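Local coordinates for putative TIM-barrel metal-dependent hydrolase (Mycobacterium avium subsp. paratuberculosis S397, PDB 4DZI), which is probably a metal-dependent hydrolase of the amidohydrolase superfamily, built on a TIM barrel and binding two cadmium ions in the crystal, at residues Val181-Val184 with Leu185-Ala189. Residues are numbered along the deposited sequence; the frame is centred on the assembly and turned at random.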
ATOM      1  N   VAL C 181     -23.807 -16.013 -11.811  1.00 16.24           N
ATOM      2  CA  VAL C 181     -23.834 -16.660 -10.525  1.00 16.17           C
ATOM      3  C   VAL C 181     -24.947 -17.730 -10.531  1.00 20.34           C
ATOM      4  O   VAL C 181     -24.741 -18.862 -10.125  1.00 19.46           O
ATOM      5  CB  VAL C 181     -24.112 -15.689  -9.373  1.00 24.50           C
ATOM      6  CG1 VAL C 181     -24.454 -16.476  -8.119  1.00 27.07           C
ATOM      7  CG2 VAL C 181     -22.928 -14.766  -9.123  1.00 25.30           C
ATOM      8  N   ASP C 182     -26.126 -17.365 -11.018  1.00 25.15           N
ATOM      9  CA  ASP C 182     -27.202 -18.355 -11.130  1.00 24.87           C
ATOM     10  C   ASP C 182     -26.771 -19.578 -11.939  1.00 23.45           C
ATOM     11  O   ASP C 182     -27.068 -20.712 -11.553  1.00 22.68           O
ATOM     12  CB  ASP C 182     -28.466 -17.724 -11.743  1.00 23.11           C
ATOM     13  CG  ASP C 182     -29.178 -16.799 -10.773  1.00 33.60           C
ATOM     14  OD1 ASP C 182     -28.855 -16.854  -9.560  1.00 27.16           O
ATOM     15  OD2 ASP C 182     -30.060 -16.019 -11.219  1.00 32.84           O
ATOM     16  N   PHE C 183     -26.083 -19.356 -13.055  1.00 20.53           N
ATOM     17  CA  PHE C 183     -25.638 -20.451 -13.900  1.00 22.08           C
ATOM     18  C   PHE C 183     -24.656 -21.373 -13.157  1.00 24.96           C
ATOM     19  O   PHE C 183     -24.812 -22.584 -13.188  1.00 19.77           O
ATOM     20  CB  PHE C 183     -24.999 -19.931 -15.198  1.00 22.61           C
ATOM     21  CG  PHE C 183     -24.103 -20.937 -15.869  1.00 23.30           C
ATOM     22  CD1 PHE C 183     -22.729 -20.916 -15.648  1.00 27.07           C
ATOM     23  CD2 PHE C 183     -24.627 -21.897 -16.714  1.00 31.84           C
ATOM     24  CE1 PHE C 183     -21.898 -21.848 -16.249  1.00 33.74           C
ATOM     25  CE2 PHE C 183     -23.803 -22.825 -17.328  1.00 39.96           C
ATOM     26  CZ  PHE C 183     -22.439 -22.805 -17.095  1.00 33.23           C
ATOM     27  N   VAL C 184     -23.635 -20.810 -12.505  1.00 18.80           N
ATOM     28  CA  VAL C 184     -22.649 -21.668 -11.805  1.00 14.67           C
ATOM     29  C   VAL C 184     -23.212 -22.355 -10.558  1.00 18.01           C
ATOM     30  O   VAL C 184     -22.897 -23.509 -10.299  1.00 20.43           O
ATOM     31  CB  VAL C 184     -21.281 -20.950 -11.507  1.00 15.80           C
ATOM     32  CG1 VAL C 184     -20.663 -20.422 -12.811  1.00 17.89           C
ATOM     33  CG2 VAL C 184     -21.445 -19.843 -10.467  1.00 23.00           C
ATOM     34  N   LEU C 185     -24.075 -21.659  -9.819  1.00 17.15           N
ATOM     35  CA  LEU C 185     -24.780 -22.258  -8.681  1.00 19.91           C
ATOM     36  C   LEU C 185     -25.656 -23.414  -9.153  1.00 28.36           C
ATOM     37  O   LEU C 185     -25.688 -24.479  -8.527  1.00 26.08           O
ATOM     38  CB  LEU C 185     -25.621 -21.206  -7.964  1.00 22.29           C
ATOM     39  CG  LEU C 185     -24.870 -20.160  -7.144  1.00 21.89           C
ATOM     40  CD1 LEU C 185     -25.849 -19.208  -6.477  1.00 27.30           C
ATOM     41  CD2 LEU C 185     -24.018 -20.845  -6.085  1.00 23.39           C
ATOM     42  N   ALA C 186     -26.375 -23.219 -10.254  1.00 25.67           N
ATOM     43  CA  ALA C 186     -27.176 -24.335 -10.778  1.00 29.81           C
ATOM     44  C   ALA C 186     -26.311 -25.531 -11.206  1.00 34.51           C
ATOM     45  O   ALA C 186     -26.755 -26.676 -11.126  1.00 30.09           O
ATOM     46  CB  ALA C 186     -28.082 -23.876 -11.905  1.00 28.02           C
ATOM     47  N   ARG C 187     -25.073 -25.289 -11.649  1.00 24.79           N
ATOM     48  CA  ARG C 187     -24.173 -26.386 -11.973  1.00 23.02           C
ATOM     49  C   ARG C 187     -23.408 -26.924 -10.747  1.00 26.22           C
ATOM     50  O   ARG C 187     -22.507 -27.740 -10.877  1.00 26.96           O
ATOM     51  CB  ARG C 187     -23.182 -25.970 -13.069  1.00 26.11           C
ATOM     52  CG  ARG C 187     -23.782 -25.772 -14.458  1.00 29.27           C
ATOM     53  CD  ARG C 187     -23.483 -26.972 -15.358  1.00 30.71           C
ATOM     54  NE  ARG C 187     -23.897 -26.756 -16.754  1.00 82.18           N
ATOM     55  CZ  ARG C 187     -23.084 -26.548 -17.800  1.00 77.72           C
ATOM     56  NH1 ARG C 187     -23.610 -26.372 -19.010  1.00 41.40           N
ATOM     57  NH2 ARG C 187     -21.756 -26.516 -17.671  1.00 29.48           N
ATOM     58  N   GLY C 188     -23.769 -26.474  -9.562  1.00 24.12           N
ATOM     59  CA  GLY C 188     -23.212 -27.048  -8.354  1.00 25.28           C
ATOM     60  C   GLY C 188     -21.949 -26.407  -7.807  1.00 18.38           C
ATOM     61  O   GLY C 188     -21.338 -26.950  -6.918  1.00 18.95           O
ATOM     62  N   ALA C 189     -21.567 -25.216  -8.285  1.00 18.54           N
ATOM     63  CA  ALA C 189     -20.374 -24.566  -7.713  1.00 19.40           C
ATOM     64  C   ALA C 189     -20.503 -24.377  -6.204  1.00 16.72           C
ATOM     65  O   ALA C 189     -21.567 -23.989  -5.715  1.00 16.08           O
ATOM     66  CB  ALA C 189     -20.135 -23.222  -8.398  1.00 18.35           C
TER
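Val184 O accepts the N-H of Ala189 at 3.0 Å, and Gly188 N bonds to Leu185 O at 3.0 Å; together the two bonds form a Schellman motif that ends the helix. Gly188, at positive phi (91°), is its C' residue, a backbone conformation that glycine readily adopts. Upstream the helical ladder is still regular, with Leu185 N bound to Val181 O at 2.9 Å and Ala186 N to Asp182 O; Arg187 N to Phe183 O is longer and more bent (142° at the hydrogen).

Among the apolar side chains, Val181 and Leu185 lie alongside each other, Val181 CG1 tight against Leu185 CD1 at 3.5 Å. Ala189 turns back toward the helix, its CB 4.0 Å from Val184 CB.

Arg187 CG lies over one face of the Phe183 ring, toward its rim, and the bend at chi2 swings the guanidinium across the ring so that Phe183 CE2 sits over its centre, 3.8 Å from Arg187 CZ; the two planes are 62° apart.

Arg187 reaches on to a salt bridge with Asp151 of helix 136-153, and Asp182 pairs with Arg219 of helix 214-223. Helix 174-186 thus packs between these two helices, and its capped end leads into strand 192-193 of the parallel sheet.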